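Local coordinates for protein beta-hexosaminidase Amuc_2018 (Akkermansia muciniphila, PDB 6JEB) that hydrolyses terminal, non-reducing N-acetylglucosamine and N-acetylgalactosamine residues from glycans such as terminally unbranched N-glycans and chitobiose, as a zinc-containing glycosidase of family 20, at residues A[134-144]-A[234-243]; A[220-229]-A[259-270]. One frame throughout, in Å; residues are numbered along the deposited sequence. Where two conformers were deposited one is given.

Contact 1: A[134-144]-A[234-243]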
loop_
_atom_site.group_PDB
_atom_site.type_symbol
_atom_site.label_atom_id
_atom_site.label_comp_id
_atom_site.label_asym_id
_atom_site.label_seq_id
_atom_site.Cartn_x
_atom_site.Cartn_y
_atom_site.Cartn_z
ATOM N N TRP A 134 -1.370 17.969 1.356
ATOM C CA TRP A 134 0.040 17.622 1.489
ATOM C C TRP A 134 0.280 17.410 2.977
ATOM O O TRP A 134 0.020 18.321 3.768
ATOM C CB TRP A 134 0.910 18.775 0.962
ATOM C CG TRP A 134 2.383 18.510 1.079
ATOM C CD1 TRP A 134 3.114 18.444 2.234
ATOM C CD2 TRP A 134 3.298 18.233 0.006
ATOM N NE1 TRP A 134 4.426 18.140 1.944
ATOM C CE2 TRP A 134 4.565 18.019 0.584
ATOM C CE3 TRP A 134 3.170 18.172 -1.389
ATOM C CZ2 TRP A 134 5.699 17.724 -0.180
ATOM C CZ3 TRP A 134 4.301 17.869 -2.147
ATOM C CH2 TRP A 134 5.546 17.658 -1.537
ATOM N N ARG A 135 0.775 16.223 3.364
ATOM C CA ARG A 135 0.798 15.820 4.769
ATOM C C ARG A 135 2.192 15.693 5.384
ATOM O O ARG A 135 2.290 15.367 6.581
ATOM C CB ARG A 135 0.034 14.504 4.967
ATOM C CG ARG A 135 -1.359 14.488 4.351
ATOM C CD ARG A 135 -2.250 15.617 4.895
ATOM N NE ARG A 135 -3.533 15.588 4.207
ATOM C CZ ARG A 135 -4.351 16.630 4.082
ATOM N NH1 ARG A 135 -4.057 17.793 4.659
ATOM N NH2 ARG A 135 -5.471 16.503 3.378
ATOM N N LEU A 136 3.266 15.938 4.619
ATOM C CA LEU A 136 4.628 15.775 5.119
ATOM C C LEU A 136 5.219 17.131 5.463
ATOM O O LEU A 136 5.378 17.965 4.559
ATOM C CB LEU A 136 5.495 15.107 4.057
ATOM C CG LEU A 136 6.960 14.966 4.482
ATOM C CD1 LEU A 136 7.177 13.747 5.391
ATOM C CD2 LEU A 136 7.891 14.905 3.271
ATOM N N PRO A 137 5.603 17.387 6.712
ATOM C CA PRO A 137 6.275 18.656 7.020
ATOM C C PRO A 137 7.701 18.647 6.489
ATOM O O PRO A 137 8.389 17.622 6.523
ATOM C CB PRO A 137 6.253 18.696 8.552
ATOM C CG PRO A 137 6.312 17.241 8.943
ATOM C CD PRO A 137 5.485 16.516 7.899
ATOM N N VAL A 138 8.136 19.792 5.968
ATOM C CA VAL A 138 9.497 19.921 5.445
ATOM C C VAL A 138 10.099 21.213 5.975
ATOM O O VAL A 138 9.633 22.305 5.606
ATOM C CB VAL A 138 9.538 19.900 3.905
ATOM C CG1 VAL A 138 10.984 19.918 3.426
ATOM C CG2 VAL A 138 8.807 18.688 3.343
ATOM N N PRO A 139 11.131 21.147 6.814
ATOM C CA PRO A 139 11.779 22.372 7.291
ATOM C C PRO A 139 12.234 23.237 6.124
ATOM O O PRO A 139 12.766 22.743 5.122
ATOM C CB PRO A 139 12.969 21.849 8.102
ATOM C CG PRO A 139 12.528 20.485 8.564
ATOM C CD PRO A 139 11.707 19.936 7.429
ATOM N N GLY A 140 11.990 24.540 6.253
ATOM C CA GLY A 140 12.307 25.492 5.213
ATOM C C GLY A 140 11.189 25.756 4.229
ATOM O O GLY A 140 11.325 26.658 3.390
ATOM N N TYR A 141 10.091 25.003 4.296
ATOM C CA TYR A 141 8.962 25.174 3.378
ATOM C C TYR A 141 7.678 25.284 4.188
ATOM O O TYR A 141 6.809 24.407 4.130
ATOM C CB TYR A 141 8.922 24.054 2.333
ATOM C CG TYR A 141 10.159 24.121 1.467
ATOM C CD1 TYR A 141 10.199 24.945 0.351
ATOM C CD2 TYR A 141 11.311 23.426 1.814
ATOM C CE1 TYR A 141 11.346 25.052 -0.422
ATOM C CE2 TYR A 141 12.459 23.522 1.056
ATOM C CZ TYR A 141 12.473 24.334 -0.063
ATOM O OH TYR A 141 13.615 24.438 -0.823
ATOM N N PRO A 142 7.531 26.369 4.960
ATOM C CA PRO A 142 6.393 26.467 5.885
ATOM C C PRO A 142 5.049 26.591 5.204
ATOM O O PRO A 142 4.030 26.340 5.861
ATOM C CB PRO A 142 6.718 27.710 6.723
ATOM C CG PRO A 142 7.646 28.517 5.854
ATOM C CD PRO A 142 8.467 27.499 5.118
ATOM N N LYS A 143 4.997 26.949 3.918
ATOM C CA LYS A 143 3.702 27.017 3.258
ATOM C C LYS A 143 3.117 25.643 2.970
ATOM O O LYS A 143 1.928 25.556 2.649
ATOM C CB LYS A 143 3.745 27.864 1.985
ATOM C CG LYS A 143 4.109 29.326 2.204
ATOM C CD LYS A 143 3.899 30.092 0.894
ATOM C CE LYS A 143 4.433 31.484 0.928
ATOM N NZ LYS A 143 4.024 32.181 -0.321
ATOM N N LEU A 144 3.904 24.566 3.078
ATOM C CA LEU A 144 3.284 23.249 3.019
ATOM C C LEU A 144 2.265 23.101 4.139
ATOM O O LEU A 144 1.179 22.545 3.932
ATOM C CB LEU A 144 4.340 22.144 3.099
ATOM C CG LEU A 144 5.383 22.154 1.975
ATOM C CD1 LEU A 144 6.411 21.063 2.224
ATOM C CD2 LEU A 144 4.711 21.949 0.620
ATOM N N LYS A 234 16.015 22.074 -5.295
ATOM C CA LYS A 234 16.323 22.350 -3.898
ATOM C C LYS A 234 15.203 21.854 -2.995
ATOM O O LYS A 234 15.464 21.292 -1.921
ATOM C CB LYS A 234 16.560 23.844 -3.687
ATOM C CG LYS A 234 17.031 24.191 -2.283
ATOM C CD LYS A 234 17.496 25.628 -2.193
ATOM C CE LYS A 234 18.006 25.962 -0.790
ATOM N NZ LYS A 234 18.224 27.418 -0.604
ATOM N N PHE A 235 13.952 22.033 -3.423
ATOM C CA PHE A 235 12.817 21.571 -2.631
ATOM C C PHE A 235 12.837 20.056 -2.483
ATOM O O PHE A 235 12.758 19.529 -1.369
ATOM C CB PHE A 235 11.509 22.025 -3.287
ATOM C CG PHE A 235 10.274 21.441 -2.653
ATOM C CD1 PHE A 235 9.895 21.816 -1.370
ATOM C CD2 PHE A 235 9.483 20.541 -3.347
ATOM C CE1 PHE A 235 8.751 21.289 -0.782
ATOM C CE2 PHE A 235 8.325 20.011 -2.769
ATOM C CZ PHE A 235 7.962 20.383 -1.489
ATOM N N TYR A 236 12.942 19.330 -3.599
ATOM C CA TYR A 236 12.898 17.874 -3.483
ATOM C C TYR A 236 14.108 17.321 -2.741
ATOM O O TYR A 236 13.983 16.311 -2.041
ATOM C CB TYR A 236 12.698 17.217 -4.849
ATOM C CG TYR A 236 11.276 17.342 -5.353
ATOM C CD1 TYR A 236 10.194 16.974 -4.559
ATOM C CD2 TYR A 236 11.015 17.828 -6.622
ATOM C CE1 TYR A 236 8.893 17.088 -5.022
ATOM C CE2 TYR A 236 9.725 17.945 -7.094
ATOM C CZ TYR A 236 8.664 17.571 -6.290
ATOM O OH TYR A 236 7.371 17.685 -6.757
ATOM N N ALA A 237 15.278 17.958 -2.863
ATOM C CA ALA A 237 16.410 17.538 -2.040
ATOM C C ALA A 237 16.082 17.674 -0.559
ATOM O O ALA A 237 16.412 16.790 0.241
ATOM C CB ALA A 237 17.672 18.332 -2.397
ATOM N N SER A 238 15.407 18.767 -0.178
ATOM C CA SER A 238 15.009 18.942 1.218
ATOM C C SER A 238 13.979 17.904 1.627
ATOM O O SER A 238 14.046 17.365 2.737
ATOM C CB SER A 238 14.443 20.341 1.441
ATOM O OG SER A 238 15.408 21.328 1.139
ATOM N N VAL A 239 12.997 17.642 0.757
ATOM C CA VAL A 239 12.008 16.602 1.033
ATOM C C VAL A 239 12.705 15.270 1.271
ATOM O O VAL A 239 12.442 14.574 2.259
ATOM C CB VAL A 239 10.995 16.504 -0.122
ATOM C CG1 VAL A 239 10.085 15.291 0.073
ATOM C CG2 VAL A 239 10.180 17.781 -0.226
ATOM N N PHE A 240 13.606 14.895 0.361
ATOM C CA PHE A 240 14.258 13.595 0.465
ATOM C C PHE A 240 15.153 13.506 1.695
ATOM O O PHE A 240 15.297 12.421 2.269
ATOM C CB PHE A 240 15.052 13.289 -0.807
ATOM C CG PHE A 240 14.212 13.205 -2.058
ATOM C CD1 PHE A 240 12.842 13.001 -2.000
ATOM C CD2 PHE A 240 14.812 13.337 -3.305
ATOM C CE1 PHE A 240 12.082 12.925 -3.166
ATOM C CE2 PHE A 240 14.066 13.263 -4.473
ATOM C CZ PHE A 240 12.695 13.058 -4.404
ATOM N N ASN A 241 15.775 14.618 2.103
ATOM C CA ASN A 241 16.559 14.606 3.336
ATOM C C ASN A 241 15.677 14.309 4.545
ATOM O O ASN A 241 16.074 13.553 5.442
ATOM C CB ASN A 241 17.310 15.929 3.504
ATOM C CG ASN A 241 18.494 16.053 2.559
ATOM O OD1 ASN A 241 19.022 15.051 2.072
ATOM N ND2 ASN A 241 18.922 17.285 2.303
ATOM N N GLU A 242 14.470 14.885 4.586
ATOM C CA GLU A 242 13.549 14.554 5.670
ATOM C C GLU A 242 13.168 13.085 5.626
ATOM O O GLU A 242 13.105 12.419 6.667
ATOM C CB GLU A 242 12.281 15.406 5.591
ATOM C CG GLU A 242 12.523 16.853 5.879
ATOM C CD GLU A 242 13.241 17.050 7.197
ATOM O OE1 GLU A 242 12.679 16.649 8.242
ATOM O OE2 GLU A 242 14.363 17.594 7.180
ATOM N N LEU A 243 12.907 12.559 4.427
ATOM C CA LEU A 243 12.546 11.151 4.318
ATOM C C LEU A 243 13.691 10.255 4.770
ATOM O O LEU A 243 13.457 9.205 5.376
ATOM C CB LEU A 243 12.128 10.824 2.887
ATOM C CG LEU A 243 10.908 11.586 2.351
ATOM C CD1 LEU A 243 10.558 11.104 0.944
ATOM C CD2 LEU A 243 9.711 11.461 3.295
HETATM O O HOH W 1 9.956 16.799 8.719
HETATM O O HOH W 2 15.101 21.915 4.405
#
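Tyr141 and Phe235 meet edge-to-face, the Phe235 edge pointing at the Tyr141 face, where a loop following a strand of the family 20 TIM barrel packs on helix 230-246. Their planes stand at 78°, with Phe235 CD1 over the centre of the tyrosine ring, 3.6 Å from Tyr141 CD1. Phe235 reaches this place because its CG is anti to the backbone N (chi1 172°), which swings the ring off the helix into the loop. Trp134 CH2 approaches Phe235 CZ obliquely at 3.6 Å and completes an aromatic cluster; Leu144 CD1 fills in at the Phe235 edge. A hydrogen bond from Trp134 NE1 to Leu136 O, in the ring plane, fixes the indole's rotation and satisfies its buried N-H. Branched aliphatic residues suit the next layer, packing closely without needing polar partners: Leu136 CD2 touches both Val239 CG1 and Leu243 CD2, while Val138 CG2 meets Val239 CG2, all at 3.9 Å. Gly140, at phi 91°, occupies a type II turn where a CB would collide with the preceding carbonyl oxygen. Glu242, bent at chi2, lays its carboxylate against Pro139 and also forms a salt bridge with Lys167. One water donates to both Pro137 O and Glu242 OE1, each at 2.8 Å.

Contact 2: A[220-229]-A[259-270]; sequences NSKELVCPQK and APTELWEKCPLC. With ZN (zinc ion), chain B.
Leu224, its CG anti to the carbonyl carbon (chi1 -53°), and Trp264, turned the same way at chi1 -82°, bring a methyl over an indole beside a four-cysteine zinc site. Leu224 CD1 sits over one face of the five-membered ring, 3.6 Å from its centroid, a CH-pi contact almost on the ring normal. Pro227 CG covers the opposite face near the rim, 3.6 Å from Trp264 CZ2. Tryptophan suits this slot because it is flat between two aliphatic groups and has one N-H to spend: NE1 donates to Val225 O at 2.9 Å, nearly in the ring plane. An alanine in place of Trp264 would probably open a gap between Leu224 and Pro227 and leave Val225 O without this donor.

Next to the indole, Cys226, Cys267 and Cys270 bind the zinc ion, and Cys206 is the fourth ligand. Cys267, CxxC partner of Cys270, is the N-cap of the helix starting at Pro268, its SG accepting from Cys270 N. Backbone N-H groups also serve the metal site through Gln228 N, which donates to Cys226 SG; such bonds would be expected to temper the thiolate charge.

At the other end, the extended Lys222 bridges to Glu262 OE1 on its syn side at 2.8 Å, while Lys266 takes OE2, so the carboxylate lies between two ammonium groups. A water joins Lys222 O and Pro260 O and accepts from Leu263 N. The bent chain of Gln228 turns its amide toward the zinc site, and NE2 donates to Cys270 SG at 3.4 Å, the sulfur lying in the amide plane.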
loop_
_atom_site.group_PDB
_atom_site.type_symbol
_atom_site.label_atom_id
_atom_site.label_comp_id
_atom_site.label_asym_id
_atom_site.label_seq_id
_atom_site.Cartn_x
_atom_site.Cartn_y
_atom_site.Cartn_z
ATOM N N ASN A 220 -8.530 15.177 -12.833
ATOM C CA ASN A 220 -7.113 15.213 -13.159
ATOM C C ASN A 220 -6.617 16.651 -13.215
ATOM O O ASN A 220 -7.280 17.531 -13.776
ATOM C CB ASN A 220 -6.880 14.519 -14.510
ATOM C CG ASN A 220 -5.422 14.564 -14.968
ATOM O OD1 ASN A 220 -5.074 15.303 -15.895
ATOM N ND2 ASN A 220 -4.570 13.764 -14.333
ATOM N N SER A 221 -5.453 16.883 -12.619
ATOM C CA SER A 221 -4.752 18.153 -12.720
ATOM C C SER A 221 -3.629 18.032 -13.744
ATOM O O SER A 221 -2.921 17.021 -13.783
ATOM C CB SER A 221 -4.153 18.525 -11.365
ATOM O OG SER A 221 -3.271 19.629 -11.500
ATOM N N LYS A 222 -3.479 19.060 -14.580
ATOM C CA LYS A 222 -2.401 19.112 -15.561
ATOM C C LYS A 222 -1.148 19.796 -15.033
ATOM O O LYS A 222 -0.172 19.932 -15.781
ATOM C CB LYS A 222 -2.866 19.839 -16.832
ATOM C CG LYS A 222 -4.057 19.201 -17.530
ATOM C CD LYS A 222 -4.498 20.036 -18.729
ATOM C CE LYS A 222 -5.657 19.380 -19.465
ATOM N NZ LYS A 222 -6.125 20.195 -20.626
ATOM N N GLU A 223 -1.143 20.227 -13.770
ATOM C CA GLU A 223 -0.048 21.029 -13.226
ATOM C C GLU A 223 1.150 20.141 -12.901
ATOM O O GLU A 223 1.117 19.365 -11.940
ATOM C CB GLU A 223 -0.525 21.766 -11.978
ATOM C CG GLU A 223 -1.600 22.796 -12.250
ATOM C CD GLU A 223 -1.097 23.939 -13.109
ATOM O OE1 GLU A 223 0.125 24.205 -13.094
ATOM O OE2 GLU A 223 -1.921 24.575 -13.798
ATOM N N LEU A 224 2.224 20.268 -13.675
ATOM C CA LEU A 224 3.458 19.539 -13.419
ATOM C C LEU A 224 4.524 20.503 -12.911
ATOM O O LEU A 224 4.644 21.629 -13.410
ATOM C CB LEU A 224 3.976 18.864 -14.698
ATOM C CG LEU A 224 3.014 17.955 -15.472
ATOM C CD1 LEU A 224 3.761 17.184 -16.546
ATOM C CD2 LEU A 224 2.288 16.986 -14.548
ATOM N N VAL A 225 5.313 20.060 -11.926
ATOM C CA VAL A 225 6.480 20.849 -11.546
ATOM C C VAL A 225 7.380 21.031 -12.771
ATOM O O VAL A 225 7.451 20.168 -13.659
ATOM C CB VAL A 225 7.257 20.243 -10.365
ATOM C CG1 VAL A 225 6.449 20.359 -9.074
ATOM C CG2 VAL A 225 7.648 18.782 -10.658
ATOM N N CYS A 226 8.052 22.180 -12.837
ATOM C CA CYS A 226 8.890 22.496 -13.985
ATOM C C CYS A 226 10.315 22.029 -13.715
ATOM O O CYS A 226 10.970 22.574 -12.816
ATOM C CB CYS A 226 8.873 23.991 -14.261
ATOM S SG CYS A 226 9.894 24.415 -15.703
ATOM N N PRO A 227 10.841 21.049 -14.456
ATOM C CA PRO A 227 12.210 20.577 -14.184
ATOM C C PRO A 227 13.282 21.622 -14.426
ATOM O O PRO A 227 14.434 21.391 -14.036
ATOM C CB PRO A 227 12.379 19.389 -15.147
ATOM C CG PRO A 227 10.982 18.972 -15.501
ATOM C CD PRO A 227 10.180 20.252 -15.503
ATOM N N GLN A 228 12.957 22.747 -15.064
ATOM C CA GLN A 228 13.980 23.746 -15.349
ATOM C C GLN A 228 14.229 24.692 -14.189
ATOM O O GLN A 228 15.162 25.502 -14.258
ATOM C CB GLN A 228 13.599 24.572 -16.581
ATOM C CG GLN A 228 12.973 23.763 -17.720
ATOM C CD GLN A 228 13.646 22.414 -17.952
ATOM O OE1 GLN A 228 14.862 22.258 -17.789
ATOM N NE2 GLN A 228 12.851 21.434 -18.348
ATOM N N LYS A 229 13.445 24.610 -13.124
ATOM C CA LYS A 229 13.519 25.601 -12.062
ATOM C C LYS A 229 14.399 25.098 -10.930
ATOM O O LYS A 229 14.123 24.023 -10.371
ATOM C CB LYS A 229 12.121 25.919 -11.553
ATOM C CG LYS A 229 11.228 26.447 -12.667
ATOM C CD LYS A 229 10.220 27.444 -12.147
ATOM C CE LYS A 229 9.405 28.036 -13.274
ATOM N NZ LYS A 229 8.269 28.858 -12.757
ATOM N N ALA A 259 0.081 11.975 -15.248
ATOM C CA ALA A 259 0.872 13.190 -15.434
ATOM C C ALA A 259 0.889 13.539 -16.918
ATOM O O ALA A 259 1.906 13.336 -17.602
ATOM C CB ALA A 259 2.288 13.017 -14.886
ATOM N N PRO A 260 -0.209 14.083 -17.448
ATOM C CA PRO A 260 -0.209 14.500 -18.854
ATOM C C PRO A 260 0.790 15.630 -19.046
ATOM O O PRO A 260 1.005 16.452 -18.155
ATOM C CB PRO A 260 -1.643 14.988 -19.072
ATOM C CG PRO A 260 -2.067 15.481 -17.732
ATOM C CD PRO A 260 -1.420 14.540 -16.740
ATOM N N THR A 261 1.407 15.671 -20.222
ATOM C CA THR A 261 2.558 16.543 -20.418
ATOM C C THR A 261 2.246 17.808 -21.210
ATOM O O THR A 261 3.177 18.519 -21.599
ATOM C CB THR A 261 3.703 15.771 -21.067
ATOM O OG1 THR A 261 3.216 15.105 -22.232
ATOM C CG2 THR A 261 4.278 14.740 -20.091
ATOM N N GLU A 262 0.965 18.118 -21.418
ATOM C CA GLU A 262 0.562 19.304 -22.172
ATOM C C GLU A 262 1.291 20.565 -21.712
ATOM O O GLU A 262 1.770 21.353 -22.537
ATOM C CB GLU A 262 -0.950 19.487 -22.041
ATOM C CG GLU A 262 -1.471 20.786 -22.611
ATOM C CD GLU A 262 -2.936 21.009 -22.294
ATOM O OE1 GLU A 262 -3.645 20.018 -22.019
ATOM O OE2 GLU A 262 -3.377 22.178 -22.313
ATOM N N LEU A 263 1.375 20.786 -20.395
ATOM C CA LEU A 263 1.979 22.032 -19.926
ATOM C C LEU A 263 3.496 22.035 -20.078
ATOM O O LEU A 263 4.082 23.099 -20.308
ATOM C CB LEU A 263 1.546 22.362 -18.493
ATOM C CG LEU A 263 0.047 22.638 -18.320
ATOM C CD1 LEU A 263 -0.263 23.172 -16.918
ATOM C CD2 LEU A 263 -0.462 23.602 -19.389
ATOM N N TRP A 264 4.150 20.872 -19.945
ATOM C CA TRP A 264 5.567 20.787 -20.294
ATOM C C TRP A 264 5.789 21.123 -21.763
ATOM O O TRP A 264 6.753 21.818 -22.113
ATOM C CB TRP A 264 6.108 19.388 -20.008
ATOM C CG TRP A 264 6.500 19.139 -18.584
ATOM C CD1 TRP A 264 6.382 20.005 -17.520
ATOM C CD2 TRP A 264 7.106 17.950 -18.066
ATOM N NE1 TRP A 264 6.862 19.409 -16.376
ATOM C CE2 TRP A 264 7.314 18.150 -16.685
ATOM C CE3 TRP A 264 7.492 16.729 -18.639
ATOM C CZ2 TRP A 264 7.893 17.177 -15.866
ATOM C CZ3 TRP A 264 8.065 15.764 -17.827
ATOM C CH2 TRP A 264 8.257 15.990 -16.453
ATOM N N GLU A 265 4.919 20.619 -22.643
ATOM C CA GLU A 265 5.067 20.913 -24.066
ATOM C C GLU A 265 5.009 22.413 -24.321
ATOM O O GLU A 265 5.784 22.940 -25.128
ATOM C CB GLU A 265 3.992 20.192 -24.886
ATOM C CG GLU A 265 4.258 20.200 -26.396
ATOM C CD GLU A 265 3.912 21.526 -27.056
ATOM O OE1 GLU A 265 2.934 22.171 -26.622
ATOM O OE2 GLU A 265 4.627 21.927 -28.001
ATOM N N LYS A 266 4.107 23.117 -23.625
ATOM C CA LYS A 266 3.884 24.541 -23.853
ATOM C C LYS A 266 4.840 25.439 -23.087
ATOM O O LYS A 266 5.012 26.602 -23.471
ATOM C CB LYS A 266 2.458 24.919 -23.442
ATOM C CG LYS A 266 1.390 24.346 -24.340
ATOM C CD LYS A 266 0.003 24.706 -23.855
ATOM C CE LYS A 266 -1.052 24.113 -24.782
ATOM N NZ LYS A 266 -2.437 24.403 -24.318
ATOM N N CYS A 267 5.452 24.934 -22.021
ATOM C CA CYS A 267 6.270 25.765 -21.145
ATOM C C CYS A 267 7.430 26.397 -21.912
ATOM O O CYS A 267 8.190 25.682 -22.580
ATOM C CB CYS A 267 6.820 24.908 -20.008
ATOM S SG CYS A 267 8.023 25.775 -18.963
ATOM N N PRO A 268 7.612 27.720 -21.832
ATOM C CA PRO A 268 8.729 28.337 -22.561
ATOM C C PRO A 268 10.089 27.906 -22.049
ATOM O O PRO A 268 11.050 27.876 -22.830
ATOM C CB PRO A 268 8.490 29.846 -22.375
ATOM C CG PRO A 268 7.671 29.936 -21.125
ATOM C CD PRO A 268 6.783 28.719 -21.138
ATOM N N LEU A 269 10.204 27.564 -20.760
ATOM C CA LEU A 269 11.473 27.060 -20.245
ATOM C C LEU A 269 11.718 25.630 -20.705
ATOM O O LEU A 269 12.820 25.290 -21.148
ATOM C CB LEU A 269 11.486 27.118 -18.717
ATOM C CG LEU A 269 11.302 28.505 -18.100
ATOM C CD1 LEU A 269 11.304 28.380 -16.581
ATOM C CD2 LEU A 269 12.384 29.465 -18.570
ATOM N N CYS A 270 10.699 24.771 -20.593
ATOM C CA CYS A 270 10.873 23.375 -20.985
ATOM C C CYS A 270 11.105 23.227 -22.485
ATOM O O CYS A 270 11.858 22.340 -22.904
ATOM C CB CYS A 270 9.678 22.532 -20.536
ATOM S SG CYS A 270 9.563 22.311 -18.737
HETATM ZN ZN ZN B . 8.450 24.002 -17.499
HETATM O O HOH W 3 0.528 19.067 -18.288
#

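Overall arrangement
Contacts 1 and 2 lie about 21 Å apart between centres, on the same side of the chain's centre and within the family 20 catalytic domain. Their segments alternate along the chain: 134-144, 220-229, 234-243, then 259-270. Segment 220-229 runs directly into helix 230-246, which carries segment 234-243. The two also touch, Tyr236 OH packing on Val225 CG1 at 3.7 Å, and helix 195-200 meets side chains of both. Catalytic residues lie close to each: Trp134 is about 8 Å from Asp130 between side chains, and Asn220 about 4 Å from Glu258. Contact 1 ties the loop after strand 123-127 to barrel helix 230-246; contact 2 ties the loop before that helix to the zinc-bearing excursion after strand 251-253.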